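Local coordinates for protein glypican-1 (Homo sapiens, PDB 4YWT) that forms the core of a GPI-anchored cell-surface proteoglycan that carries heparan sulfate chains, through which it binds collagen and takes part in Schwann cell myelination, at residues Glu118-Ala123 against Ser315-Leu320; His112-Ser117 against Asp142-Leu147; Thr124-Gly127 against Leu132-Gln135; Arg148-Tyr151 against His157-Glu160; Gly127-Leu132 against Glu322-Leu327. The protein carries 3 engineered substitutions. All coordinates share one frame; numbering follows the deposited sequence. Where two conformers were deposited one is given.

Contact 1 (Glu118-Ala123 against Ser315-Leu320); sequences ERTLQA and SVHTWL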
# COMPACT_ATOMS: atom_id res chain seq x y z
N GLU A 118 -7.22 -25.64 -11.20
CA GLU A 118 -8.48 -26.28 -11.57
C GLU A 118 -8.46 -26.82 -13.00
O GLU A 118 -8.91 -27.94 -13.25
CB GLU A 118 -9.65 -25.31 -11.39
CG GLU A 118 -11.01 -25.99 -11.42
CD GLU A 118 -12.16 -25.01 -11.28
OE1 GLU A 118 -11.90 -23.79 -11.18
OE2 GLU A 118 -13.33 -25.46 -11.25
N ARG A 119 -7.93 -26.03 -13.93
CA ARG A 119 -7.86 -26.45 -15.33
C ARG A 119 -6.93 -27.65 -15.51
O ARG A 119 -7.23 -28.58 -16.27
CB ARG A 119 -7.39 -25.30 -16.22
CG ARG A 119 -8.48 -24.30 -16.57
CD ARG A 119 -7.99 -23.28 -17.59
NE ARG A 119 -8.27 -21.91 -17.16
CZ ARG A 119 -7.36 -21.10 -16.63
NH1 ARG A 119 -6.11 -21.51 -16.46
NH2 ARG A 119 -7.70 -19.87 -16.27
N THR A 120 -5.81 -27.63 -14.80
CA THR A 120 -4.86 -28.74 -14.82
C THR A 120 -5.53 -30.01 -14.31
O THR A 120 -5.36 -31.09 -14.88
CB THR A 120 -3.61 -28.43 -13.97
OG1 THR A 120 -3.04 -27.19 -14.39
CG2 THR A 120 -2.58 -29.54 -14.12
N LEU A 121 -6.29 -29.87 -13.22
CA LEU A 121 -7.04 -31.00 -12.68
C LEU A 121 -8.01 -31.54 -13.72
O LEU A 121 -8.00 -32.74 -14.02
CB LEU A 121 -7.79 -30.59 -11.41
CG LEU A 121 -8.68 -31.65 -10.75
CD1 LEU A 121 -8.56 -31.57 -9.24
CD2 LEU A 121 -10.13 -31.49 -11.18
N GLN A 122 -8.85 -30.66 -14.27
CA GLN A 122 -9.85 -31.07 -15.25
C GLN A 122 -9.23 -31.74 -16.48
O GLN A 122 -9.84 -32.61 -17.09
CB GLN A 122 -10.68 -29.86 -15.70
CG GLN A 122 -11.60 -29.31 -14.64
CD GLN A 122 -12.41 -28.12 -15.14
OE1 GLN A 122 -13.39 -27.72 -14.52
NE2 GLN A 122 -11.98 -27.55 -16.26
N ALA A 123 -8.02 -31.33 -16.83
CA ALA A 123 -7.37 -31.85 -18.02
C ALA A 123 -6.65 -33.18 -17.77
O ALA A 123 -6.64 -34.05 -18.65
CB ALA A 123 -6.39 -30.83 -18.57
N SER A 315 -1.43 -25.42 -6.39
CA SER A 315 -1.10 -26.84 -6.45
C SER A 315 -2.03 -27.74 -5.62
O SER A 315 -1.63 -28.82 -5.20
CB SER A 315 0.34 -27.06 -6.01
OG SER A 315 0.48 -26.87 -4.61
N VAL A 316 -3.27 -27.29 -5.41
CA VAL A 316 -4.27 -28.08 -4.69
C VAL A 316 -4.50 -29.45 -5.35
O VAL A 316 -4.62 -30.49 -4.68
CB VAL A 316 -5.62 -27.32 -4.62
CG1 VAL A 316 -6.72 -28.22 -4.08
CG2 VAL A 316 -5.48 -26.07 -3.76
N HIS A 317 -4.54 -29.43 -6.68
CA HIS A 317 -4.82 -30.62 -7.48
C HIS A 317 -3.80 -31.73 -7.23
O HIS A 317 -4.13 -32.91 -7.34
CB HIS A 317 -4.85 -30.27 -8.97
CG HIS A 317 -3.57 -29.68 -9.48
ND1 HIS A 317 -3.26 -28.34 -9.34
CD2 HIS A 317 -2.52 -30.25 -10.13
CE1 HIS A 317 -2.07 -28.11 -9.88
NE2 HIS A 317 -1.61 -29.25 -10.37
N THR A 318 -2.57 -31.36 -6.89
CA THR A 318 -1.53 -32.34 -6.60
C THR A 318 -1.87 -33.13 -5.34
O THR A 318 -1.74 -34.35 -5.31
CB THR A 318 -0.15 -31.67 -6.44
OG1 THR A 318 -0.13 -30.90 -5.23
CG2 THR A 318 0.14 -30.77 -7.63
N TRP A 319 -2.30 -32.41 -4.31
CA TRP A 319 -2.69 -33.05 -3.05
C TRP A 319 -3.96 -33.86 -3.22
O TRP A 319 -4.09 -34.95 -2.64
CB TRP A 319 -2.87 -32.01 -1.95
CG TRP A 319 -1.60 -31.31 -1.58
CD1 TRP A 319 -1.26 -30.02 -1.86
CD2 TRP A 319 -0.48 -31.88 -0.88
NE1 TRP A 319 -0.01 -29.74 -1.37
CE2 TRP A 319 0.49 -30.87 -0.76
CE3 TRP A 319 -0.22 -33.14 -0.33
CZ2 TRP A 319 1.71 -31.08 -0.12
CZ3 TRP A 319 0.99 -33.34 0.30
CH2 TRP A 319 1.94 -32.32 0.40
N LEU A 320 -4.90 -33.35 -4.01
CA LEU A 320 -6.10 -34.12 -4.31
C LEU A 320 -5.74 -35.45 -4.99
O LEU A 320 -6.21 -36.52 -4.58
CB LEU A 320 -7.05 -33.31 -5.20
CG LEU A 320 -7.66 -32.04 -4.60
CD1 LEU A 320 -8.61 -31.38 -5.58
CD2 LEU A 320 -8.37 -32.36 -3.29

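Contact 2 (His112-Ser117 against Asp142-Leu147); sequences HLLNDS and DLYSEL. With NAG (2-acetamido-2-deoxy-beta-D-glucopyranose), chain E.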
# COMPACT_ATOMS: atom_id res chain seq x y z
N HIS A 112 -5.29 -16.57 -10.82
CA HIS A 112 -4.78 -17.38 -11.92
C HIS A 112 -4.18 -18.69 -11.44
O HIS A 112 -4.31 -19.70 -12.11
CB HIS A 112 -3.73 -16.62 -12.74
CG HIS A 112 -2.96 -17.50 -13.68
ND1 HIS A 112 -1.70 -17.97 -13.39
CD2 HIS A 112 -3.30 -18.02 -14.88
CE1 HIS A 112 -1.28 -18.73 -14.39
NE2 HIS A 112 -2.23 -18.78 -15.30
N LEU A 113 -3.50 -18.67 -10.30
CA LEU A 113 -2.93 -19.89 -9.75
C LEU A 113 -4.04 -20.87 -9.44
O LEU A 113 -3.97 -22.05 -9.83
CB LEU A 113 -2.10 -19.60 -8.50
CG LEU A 113 -0.69 -19.04 -8.73
CD1 LEU A 113 -0.04 -18.68 -7.40
CD2 LEU A 113 0.16 -20.04 -9.50
N LEU A 114 -5.07 -20.39 -8.76
CA LEU A 114 -6.20 -21.26 -8.43
C LEU A 114 -6.88 -21.81 -9.69
O LEU A 114 -7.07 -23.04 -9.84
CB LEU A 114 -7.22 -20.50 -7.57
CG LEU A 114 -8.30 -21.35 -6.89
CD1 LEU A 114 -7.65 -22.45 -6.06
CD2 LEU A 114 -9.20 -20.49 -6.03
N ASN A 115 -7.23 -20.91 -10.61
CA ASN A 115 -7.89 -21.27 -11.86
C ASN A 115 -7.09 -22.28 -12.69
O ASN A 115 -7.65 -23.22 -13.26
CB ASN A 115 -8.16 -20.02 -12.69
CG ASN A 115 -9.29 -19.17 -12.12
OD1 ASN A 115 -9.74 -19.39 -10.99
ND2 ASN A 115 -9.75 -18.19 -12.90
N ASP A 116 -5.78 -22.08 -12.74
CA ASP A 116 -4.87 -22.93 -13.49
C ASP A 116 -4.76 -24.29 -12.83
O ASP A 116 -4.64 -25.31 -13.51
CB ASP A 116 -3.49 -22.28 -13.60
CG ASP A 116 -2.73 -22.71 -14.84
OD1 ASP A 116 -2.96 -22.12 -15.91
OD2 ASP A 116 -1.90 -23.64 -14.74
N SER A 117 -4.79 -24.30 -11.50
CA SER A 117 -4.84 -25.56 -10.77
C SER A 117 -6.09 -26.34 -11.18
O SER A 117 -6.02 -27.53 -11.49
CB SER A 117 -4.81 -25.32 -9.26
OG SER A 117 -4.51 -26.51 -8.56
N ASP A 142 -16.87 -27.77 -7.07
CA ASP A 142 -17.44 -27.14 -5.89
C ASP A 142 -16.36 -26.77 -4.89
O ASP A 142 -16.40 -25.68 -4.31
CB ASP A 142 -18.47 -28.07 -5.22
CG ASP A 142 -19.80 -28.07 -5.93
OD1 ASP A 142 -20.17 -27.04 -6.53
OD2 ASP A 142 -20.50 -29.11 -5.89
N LEU A 143 -15.39 -27.66 -4.69
CA LEU A 143 -14.29 -27.37 -3.79
C LEU A 143 -13.52 -26.12 -4.24
O LEU A 143 -13.20 -25.25 -3.43
CB LEU A 143 -13.34 -28.56 -3.68
CG LEU A 143 -12.13 -28.35 -2.76
CD1 LEU A 143 -12.58 -27.87 -1.39
CD2 LEU A 143 -11.30 -29.62 -2.65
N TYR A 144 -13.24 -26.04 -5.54
CA TYR A 144 -12.54 -24.88 -6.08
C TYR A 144 -13.36 -23.60 -5.95
O TYR A 144 -12.81 -22.54 -5.64
CB TYR A 144 -12.16 -25.11 -7.54
CG TYR A 144 -10.86 -25.87 -7.71
CD1 TYR A 144 -10.85 -27.25 -7.90
CD2 TYR A 144 -9.64 -25.21 -7.66
CE1 TYR A 144 -9.67 -27.94 -8.05
CE2 TYR A 144 -8.45 -25.90 -7.81
CZ TYR A 144 -8.47 -27.27 -8.00
OH TYR A 144 -7.29 -27.96 -8.14
N SER A 145 -14.66 -23.70 -6.17
CA SER A 145 -15.54 -22.54 -5.99
C SER A 145 -15.51 -22.06 -4.54
O SER A 145 -15.48 -20.86 -4.27
CB SER A 145 -16.97 -22.87 -6.42
OG SER A 145 -17.07 -22.94 -7.83
N GLU A 146 -15.52 -23.01 -3.61
CA GLU A 146 -15.45 -22.71 -2.18
C GLU A 146 -14.14 -22.03 -1.81
O GLU A 146 -14.12 -21.06 -1.06
CB GLU A 146 -15.64 -23.98 -1.35
CG GLU A 146 -17.09 -24.43 -1.22
CD GLU A 146 -17.82 -23.74 -0.08
OE1 GLU A 146 -17.53 -24.05 1.09
OE2 GLU A 146 -18.68 -22.88 -0.36
N LEU A 147 -13.03 -22.56 -2.34
CA LEU A 147 -11.72 -21.96 -2.15
C LEU A 147 -11.70 -20.53 -2.68
O LEU A 147 -11.11 -19.63 -2.07
CB LEU A 147 -10.64 -22.78 -2.84
CG LEU A 147 -10.17 -24.08 -2.19
CD1 LEU A 147 -9.18 -24.79 -3.08
CD2 LEU A 147 -9.55 -23.79 -0.84
C1 NAG E . -10.83 -17.32 -12.50
C2 NAG E . -10.75 -15.99 -13.26
C3 NAG E . -12.01 -15.15 -13.00
C4 NAG E . -13.26 -15.96 -13.28
C5 NAG E . -13.23 -17.24 -12.45
C6 NAG E . -14.42 -18.14 -12.70
C7 NAG E . -8.51 -15.06 -13.69
C8 NAG E . -8.61 -15.69 -15.04
N2 NAG E . -9.56 -15.24 -12.88
O3 NAG E . -11.98 -14.00 -13.85
O4 NAG E . -14.42 -15.20 -12.94
O5 NAG E . -12.06 -17.99 -12.80
O6 NAG E . -14.79 -18.14 -14.08
O7 NAG E . -7.53 -14.42 -13.33

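Contact 3 (Thr124-Gly127 against Leu132-Gln135); sequences TFPG and LYTQ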
# COMPACT_ATOMS: atom_id res chain seq x y z
N THR A 124 -6.06 -33.34 -16.59
CA THR A 124 -5.21 -34.51 -16.34
C THR A 124 -5.91 -35.65 -15.59
O THR A 124 -5.59 -36.82 -15.80
CB THR A 124 -3.95 -34.11 -15.55
OG1 THR A 124 -4.34 -33.57 -14.28
CG2 THR A 124 -3.14 -33.08 -16.31
N PHE A 125 -6.85 -35.30 -14.71
CA PHE A 125 -7.52 -36.30 -13.87
C PHE A 125 -8.29 -37.41 -14.61
O PHE A 125 -8.23 -38.57 -14.19
CB PHE A 125 -8.47 -35.60 -12.90
CG PHE A 125 -7.84 -35.26 -11.58
CD1 PHE A 125 -6.56 -34.75 -11.52
CD2 PHE A 125 -8.54 -35.45 -10.39
CE1 PHE A 125 -5.98 -34.43 -10.31
CE2 PHE A 125 -7.96 -35.14 -9.18
CZ PHE A 125 -6.68 -34.63 -9.13
N PRO A 126 -9.02 -37.09 -15.70
CA PRO A 126 -9.73 -38.18 -16.38
C PRO A 126 -8.81 -39.29 -16.88
O PRO A 126 -9.21 -40.46 -16.87
CB PRO A 126 -10.42 -37.48 -17.56
CG PRO A 126 -9.74 -36.16 -17.70
CD PRO A 126 -9.35 -35.78 -16.31
N GLY A 127 -7.60 -38.94 -17.29
CA GLY A 127 -6.64 -39.93 -17.74
C GLY A 127 -6.08 -40.76 -16.59
O GLY A 127 -5.92 -41.98 -16.71
N LEU A 132 -13.43 -42.53 -11.62
CA LEU A 132 -13.22 -42.06 -10.26
C LEU A 132 -13.36 -40.54 -10.19
O LEU A 132 -14.00 -40.01 -9.28
CB LEU A 132 -11.85 -42.48 -9.74
CG LEU A 132 -11.71 -43.88 -9.16
CD1 LEU A 132 -10.41 -43.99 -8.37
CD2 LEU A 132 -12.90 -44.24 -8.29
N TYR A 133 -12.76 -39.86 -11.15
CA TYR A 133 -12.86 -38.41 -11.21
C TYR A 133 -14.12 -37.95 -11.94
O TYR A 133 -14.87 -37.11 -11.42
CB TYR A 133 -11.64 -37.79 -11.90
CG TYR A 133 -11.93 -36.39 -12.39
CD1 TYR A 133 -12.07 -35.33 -11.50
CD2 TYR A 133 -12.09 -36.12 -13.75
CE1 TYR A 133 -12.35 -34.06 -11.94
CE2 TYR A 133 -12.37 -34.85 -14.20
CZ TYR A 133 -12.50 -33.82 -13.29
OH TYR A 133 -12.78 -32.54 -13.72
N THR A 134 -14.35 -38.48 -13.14
CA THR A 134 -15.38 -37.96 -14.02
C THR A 134 -16.79 -38.00 -13.42
O THR A 134 -17.65 -37.19 -13.78
CB THR A 134 -15.41 -38.71 -15.37
OG1 THR A 134 -15.62 -40.10 -15.14
CG2 THR A 134 -14.09 -38.51 -16.12
N GLN A 135 -17.02 -38.94 -12.51
CA GLN A 135 -18.33 -39.06 -11.86
C GLN A 135 -18.36 -38.32 -10.53
O GLN A 135 -19.33 -38.43 -9.77
CB GLN A 135 -18.70 -40.53 -11.67
CG GLN A 135 -18.92 -41.28 -12.97
CD GLN A 135 -20.10 -40.73 -13.76
OE1 GLN A 135 -19.92 -39.96 -14.70
NE2 GLN A 135 -21.31 -41.13 -13.37

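Contact 4 (Arg148-Tyr151 against His157-Glu160); sequences RLYY and HLEE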
# COMPACT_ATOMS: atom_id res chain seq x y z
N ARG A 148 -12.36 -20.33 -3.81
CA ARG A 148 -12.42 -19.04 -4.48
C ARG A 148 -13.17 -18.02 -3.62
O ARG A 148 -12.69 -16.91 -3.37
CB ARG A 148 -13.08 -19.19 -5.85
CG ARG A 148 -12.82 -18.07 -6.82
CD ARG A 148 -13.14 -18.51 -8.24
NE ARG A 148 -12.17 -19.49 -8.73
CZ ARG A 148 -12.49 -20.64 -9.32
NH1 ARG A 148 -13.76 -20.96 -9.50
NH2 ARG A 148 -11.54 -21.46 -9.74
N LEU A 149 -14.36 -18.41 -3.16
CA LEU A 149 -15.15 -17.59 -2.24
C LEU A 149 -14.36 -17.27 -0.97
O LEU A 149 -14.42 -16.15 -0.46
CB LEU A 149 -16.45 -18.30 -1.87
CG LEU A 149 -17.64 -18.10 -2.80
CD1 LEU A 149 -18.74 -19.09 -2.47
CD2 LEU A 149 -18.15 -16.68 -2.71
N TYR A 150 -13.62 -18.26 -0.49
CA TYR A 150 -12.80 -18.10 0.71
C TYR A 150 -11.70 -17.07 0.49
O TYR A 150 -11.38 -16.29 1.39
CB TYR A 150 -12.19 -19.44 1.11
CG TYR A 150 -11.41 -19.39 2.41
CD1 TYR A 150 -12.05 -19.16 3.62
CD2 TYR A 150 -10.04 -19.58 2.42
CE1 TYR A 150 -11.35 -19.12 4.80
CE2 TYR A 150 -9.32 -19.54 3.60
CZ TYR A 150 -9.99 -19.31 4.79
OH TYR A 150 -9.29 -19.27 5.98
N TYR A 151 -11.11 -17.07 -0.71
CA TYR A 151 -10.08 -16.09 -1.04
C TYR A 151 -10.68 -14.70 -1.16
O TYR A 151 -10.09 -13.72 -0.71
CB TYR A 151 -9.37 -16.46 -2.35
CG TYR A 151 -8.54 -15.32 -2.91
CD1 TYR A 151 -7.29 -15.03 -2.38
CD2 TYR A 151 -9.02 -14.53 -3.95
CE1 TYR A 151 -6.53 -13.99 -2.89
CE2 TYR A 151 -8.26 -13.49 -4.45
CZ TYR A 151 -7.02 -13.22 -3.92
OH TYR A 151 -6.27 -12.19 -4.42
N HIS A 157 -14.53 -21.09 6.54
CA HIS A 157 -13.14 -21.52 6.66
C HIS A 157 -13.01 -22.95 6.13
O HIS A 157 -13.99 -23.70 6.08
CB HIS A 157 -12.63 -21.36 8.10
CG HIS A 157 -11.28 -21.97 8.36
ND1 HIS A 157 -11.05 -23.32 8.34
CD2 HIS A 157 -10.08 -21.38 8.54
CE1 HIS A 157 -9.76 -23.55 8.56
NE2 HIS A 157 -9.15 -22.39 8.68
N LEU A 158 -11.79 -23.29 5.72
CA LEU A 158 -11.47 -24.55 5.04
C LEU A 158 -11.58 -25.81 5.87
O LEU A 158 -11.78 -26.87 5.32
CB LEU A 158 -10.05 -24.47 4.49
CG LEU A 158 -9.84 -23.19 3.69
CD1 LEU A 158 -8.39 -23.00 3.33
CD2 LEU A 158 -10.71 -23.25 2.45
N GLU A 159 -11.43 -25.74 7.19
CA GLU A 159 -11.40 -26.95 8.00
C GLU A 159 -12.68 -27.77 7.86
O GLU A 159 -12.66 -28.95 7.52
CB GLU A 159 -11.18 -26.61 9.46
N GLU A 160 -13.79 -27.10 8.13
CA GLU A 160 -15.11 -27.69 8.09
C GLU A 160 -15.50 -28.02 6.64
O GLU A 160 -16.05 -29.08 6.37
CB GLU A 160 -16.12 -26.73 8.73
CG GLU A 160 -15.61 -25.96 9.97
CD GLU A 160 -14.71 -24.77 9.63
OE1 GLU A 160 -13.99 -24.83 8.61
OE2 GLU A 160 -14.75 -23.76 10.37

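Contact 5 (Gly127-Leu132 against Glu322-Leu327); sequences GAFGEL and EAINAL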
# COMPACT_ATOMS: atom_id res chain seq x y z
N GLY A 127 -7.60 -38.94 -17.29
CA GLY A 127 -6.64 -39.93 -17.74
C GLY A 127 -6.08 -40.76 -16.59
O GLY A 127 -5.92 -41.98 -16.71
N ALA A 128 -5.80 -40.10 -15.48
CA ALA A 128 -5.14 -40.74 -14.35
C ALA A 128 -6.08 -41.59 -13.50
O ALA A 128 -5.65 -42.57 -12.88
CB ALA A 128 -4.47 -39.68 -13.47
N PHE A 129 -7.36 -41.23 -13.46
CA PHE A 129 -8.29 -41.87 -12.54
C PHE A 129 -9.59 -42.32 -13.20
O PHE A 129 -10.30 -43.17 -12.67
CB PHE A 129 -8.61 -40.91 -11.39
CG PHE A 129 -7.39 -40.36 -10.71
CD1 PHE A 129 -6.49 -41.20 -10.08
CD2 PHE A 129 -7.14 -38.99 -10.70
CE1 PHE A 129 -5.36 -40.69 -9.46
CE2 PHE A 129 -6.02 -38.48 -10.08
CZ PHE A 129 -5.13 -39.33 -9.45
N GLY A 130 -9.91 -41.75 -14.36
CA GLY A 130 -11.09 -42.15 -15.11
C GLY A 130 -12.42 -41.84 -14.44
O GLY A 130 -12.69 -40.70 -14.06
N GLU A 131 -13.25 -42.87 -14.31
CA GLU A 131 -14.59 -42.73 -13.74
C GLU A 131 -14.55 -42.26 -12.29
O GLU A 131 -15.51 -41.68 -11.80
CB GLU A 131 -15.35 -44.05 -13.85
N LEU A 132 -13.43 -42.53 -11.62
CA LEU A 132 -13.22 -42.06 -10.26
C LEU A 132 -13.36 -40.54 -10.19
O LEU A 132 -14.00 -40.01 -9.28
CB LEU A 132 -11.85 -42.48 -9.74
CG LEU A 132 -11.71 -43.88 -9.16
CD1 LEU A 132 -10.41 -43.99 -8.37
CD2 LEU A 132 -12.90 -44.24 -8.29
N GLU A 322 -2.91 -37.00 -4.91
CA GLU A 322 -2.19 -37.86 -3.97
C GLU A 322 -3.18 -38.58 -3.04
O GLU A 322 -3.00 -39.76 -2.73
CB GLU A 322 -1.19 -37.04 -3.16
CG GLU A 322 -0.34 -37.87 -2.21
CD GLU A 322 0.94 -37.17 -1.79
OE1 GLU A 322 1.62 -36.60 -2.67
OE2 GLU A 322 1.26 -37.18 -0.58
N ALA A 323 -4.21 -37.86 -2.62
CA ALA A 323 -5.25 -38.44 -1.78
C ALA A 323 -5.99 -39.56 -2.50
O ALA A 323 -6.25 -40.62 -1.92
CB ALA A 323 -6.23 -37.37 -1.34
N ILE A 324 -6.32 -39.33 -3.77
CA ILE A 324 -7.04 -40.33 -4.56
C ILE A 324 -6.17 -41.57 -4.80
O ILE A 324 -6.64 -42.70 -4.64
CB ILE A 324 -7.52 -39.74 -5.90
CG1 ILE A 324 -8.63 -38.72 -5.65
CG2 ILE A 324 -8.03 -40.84 -6.81
CD1 ILE A 324 -9.18 -38.09 -6.91
N ASN A 325 -4.91 -41.35 -5.18
CA ASN A 325 -3.96 -42.45 -5.31
C ASN A 325 -3.89 -43.28 -4.03
O ASN A 325 -3.96 -44.52 -4.05
CB ASN A 325 -2.57 -41.92 -5.66
CG ASN A 325 -2.34 -41.82 -7.16
OD1 ASN A 325 -2.16 -42.83 -7.84
ND2 ASN A 325 -2.34 -40.59 -7.67
N ALA A 326 -3.76 -42.57 -2.90
CA ALA A 326 -3.73 -43.21 -1.59
C ALA A 326 -4.96 -44.07 -1.36
O ALA A 326 -4.85 -45.23 -0.93
CB ALA A 326 -3.61 -42.16 -0.50
N LEU A 327 -6.14 -43.52 -1.65
CA LEU A 327 -7.38 -44.27 -1.50
C LEU A 327 -7.37 -45.54 -2.33
O LEU A 327 -7.71 -46.62 -1.84
CB LEU A 327 -8.59 -43.42 -1.89
CG LEU A 327 -9.91 -44.19 -1.76
CD1 LEU A 327 -10.32 -44.33 -0.30
CD2 LEU A 327 -11.02 -43.56 -2.58

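Contact 1 (Glu118-Ala123 against Ser315-Leu320)
T120 lies over one face of the H317 ring, and L121 packs against its CB. CG2 of T120 comes 3.9 Å from NE2 of H317, with CB of T120 above the same face. The opposite face is taken by CG2 of T318, so the flat ring fits between the two threonines, each offset toward its rim. Alongside, CB of L121 lies 3.8 Å from CB of H317, the two side chains running past each other in opposite directions. CD1 of L121 reaches on to CD1 of L320 at 3.7 Å, and these leucines cross at about a right angle. In the elongated, mainly helical glypican core, this joins the long helix 70-129 to the start of helix 316-328, their local axes 9.4 Å apart and inclined by 39°. H317 is turned by its first torsion (59°) between its backbone N and carbonyl carbon, a crowded place within a helix; its ND1 probably hydrogen-bonds S117 OG. OG1 of T120 binds D116 O, which lets its methyl face H317. Further out, S315 O accepts both N and OG1 of T318, the hydroxyl at 2.6 Å, while OE1 of E118 forms a salt bridge with R148.

Contact 2 (His112-Ser117 against Asp142-Leu147)
L114 and S117 of helix 70-129 face Y144 and L147 of helix 137-152 in an antiparallel helix pair of the glypican bundle, the local axes 10.8 Å apart and at 177°. The apolar part is built by L114, whose first torsion (-167°) sends the branched end away from its own backbone N and across to the other helix. There CD1 of L114 lies 3.8 Å from CD2 of Y144, at the edge of the ring and near its plane, and 4.1 Å from CD1 of L147. The leucine and the tyrosine lie head to tail alongside each other, and the small S117 lets the phenol ring reach in beside its helix. Tyrosine suits this buried site because its long ring fills the interface with carbon yet ends in a hydroxyl. The polar part is that hydroxyl: OH of Y144 and OG of S117 are hydrogen-bonded at 3.2 Å, and either could be the donor. S117 OG is also the probable partner of H317 on helix 316-328. The covalent part concerns the outer side of the same turn. N115, D116 and S117 form an Asn-X-Ser glycosylation sequon; its serine faces the bundle, whereas the CB of N115 points away from helix 137-152 and the amide turns partly back, its ND2 bonded to C1 of N-acetylglucosamine at 1.4 Å.

Contact 3 (Thr124-Gly127 against Leu132-Gln135)
F125 and P126 pack on Y133 in an aromatic contact across a tight helix-to-helix corner, where the long helix 70-129 ends and the chain doubles back into the short helix 131-134. The two segments are only five residues apart, and the rings pack across the inside of the corner. F125 approaches with both its CB and its ring. The CB sits over one face of Y133, 3.8 Å from the ring centroid and 19° off the normal, a CH-pi contact. Its phenyl turns an edge toward the same tyrosine in an offset edge-to-face pair, with centroids 5.5 Å apart and planes at 80°. The face of Y133 is available because a chi1 of 160° swings the ring back against helix 70-129, where it also touches L121 and Q122. Phenylalanine suits its own place because the ring continues inward to A321 and I324 of helix 316-328. P126 suits the last turns of the long helix: with no N-H to give, it kinks the helix there, and G127 N has just a weak bond to T124 O. The pyrrolidine ring runs next to Y133 in the same sense, its CD 3.8 Å from CD2 of Y133. T134 adds a methyl at the margin while its OG1 binds G130 O; P126 CB lies 4.1 Å from T134 CG2.

Contact 4 (Arg148-Tyr151 against His157-Glu160)
Y150, near the end of helix 137-152, pushes its ring against the start of helix 158-177, where H157 and L158 receive it in different ways. L158 crosses the tyrosine at about a right angle and lays its branch point over one face: CG of L158 is 3.9 Å from the centroid of the Y150 ring, 21° off the normal, in a CH-pi contact. Its CD1 comes 3.6 Å from CE2 of Y150, so a forked leucine spreads well across the flat ring. H157 keeps alongside the tyrosine, both side chains heading in a common direction, with the edge of Y150 turned toward the imidazole face; the planes stand at 81° and the centroids are 5.8 Å apart. Where the two meet, OH of Y150 lies 3.4 Å from CD2 of H157. An extended first torsion (-175°) brings the tyrosine to this place, and it also makes a cation-pi contact with R220 of helix 204-236. H157 is the N-cap of the second helix: its ND1 accepts from E159 N at 2.7 Å with a nearly straight N-H, the donor tilted somewhat out of the ring plane, although the poor order of the histidine makes this geometry approximate. Such capping by a side chain takes care of a backbone N-H that has no partner a turn earlier. The corner joining two consecutive helices of the bundle thus rests on hydrocarbon and ring contacts, with no hydrogen bond between the segments; the phenol oxygen meets a ring carbon of the histidine, and the hydrogen bond of the cap lies within the second helix.

Contact 5 (Gly127-Leu132 against Glu322-Leu327)
F129, near the end of helix 70-129, places its ring on I324 and N325 of helix 316-328. Its first torsion (-52°) lays the ring toward that helix, between CB of A128 and CG2 of I324. CB of A128 lies over the centre of one face, 3.8 Å above the plane. CG2 of I324 covers the opposite face, 3.9 Å from the centroid and 20° off the normal, a CH-pi contact in which the side chains cross obliquely. The isoleucine presents this methyl because CG2 is the branch directed away from its backbone N, while CG1 takes the other direction; a beta-branched residue thereby gives one arm to F129, and its CD1 end packs on F125. The same CG2 lies 4.2 Å from CD1 of L132, beyond the turn. G130 makes that turn with a positive phi, favourable for a glycine, and separates the long helix from helix 131-134. N325 comes to the ring edge, its ND2 3.5 Å from CE1 of F129 and the amide plane turned 69° from the ring. That ND2 hydrogen-bonds A321 O one turn back, which fixes the amide against its own helix. With no hydrogen bond crossing between the segments, the contact relies on dispersion and CH-pi attraction, and the NH2 of N325 sits at the ring's rim, so it makes no amide-to-pi-face interaction.

All five contacts lie toward one end of the elongated helical molecule, their centres about 25 to 43 Å from the centre of the chain. Helix 70-129 takes part in contacts 1, 2, 3 and 5, used in the order 2, 1, 3, 5 along its last turns. Contacts 1 and 5 both bring in helix 316-328, some 190 residues on, whereas contacts 2, 3 and 4 close short loops through helices 131-134, 137-152 and 158-177. Neighbouring centres are close, about 7 Å for contacts 3 and 5 and about 9 Å for 1 and 2, while 3 and 4 are about 24 Å apart. Local turns and a distant helix thus interlock into one end of the bundle.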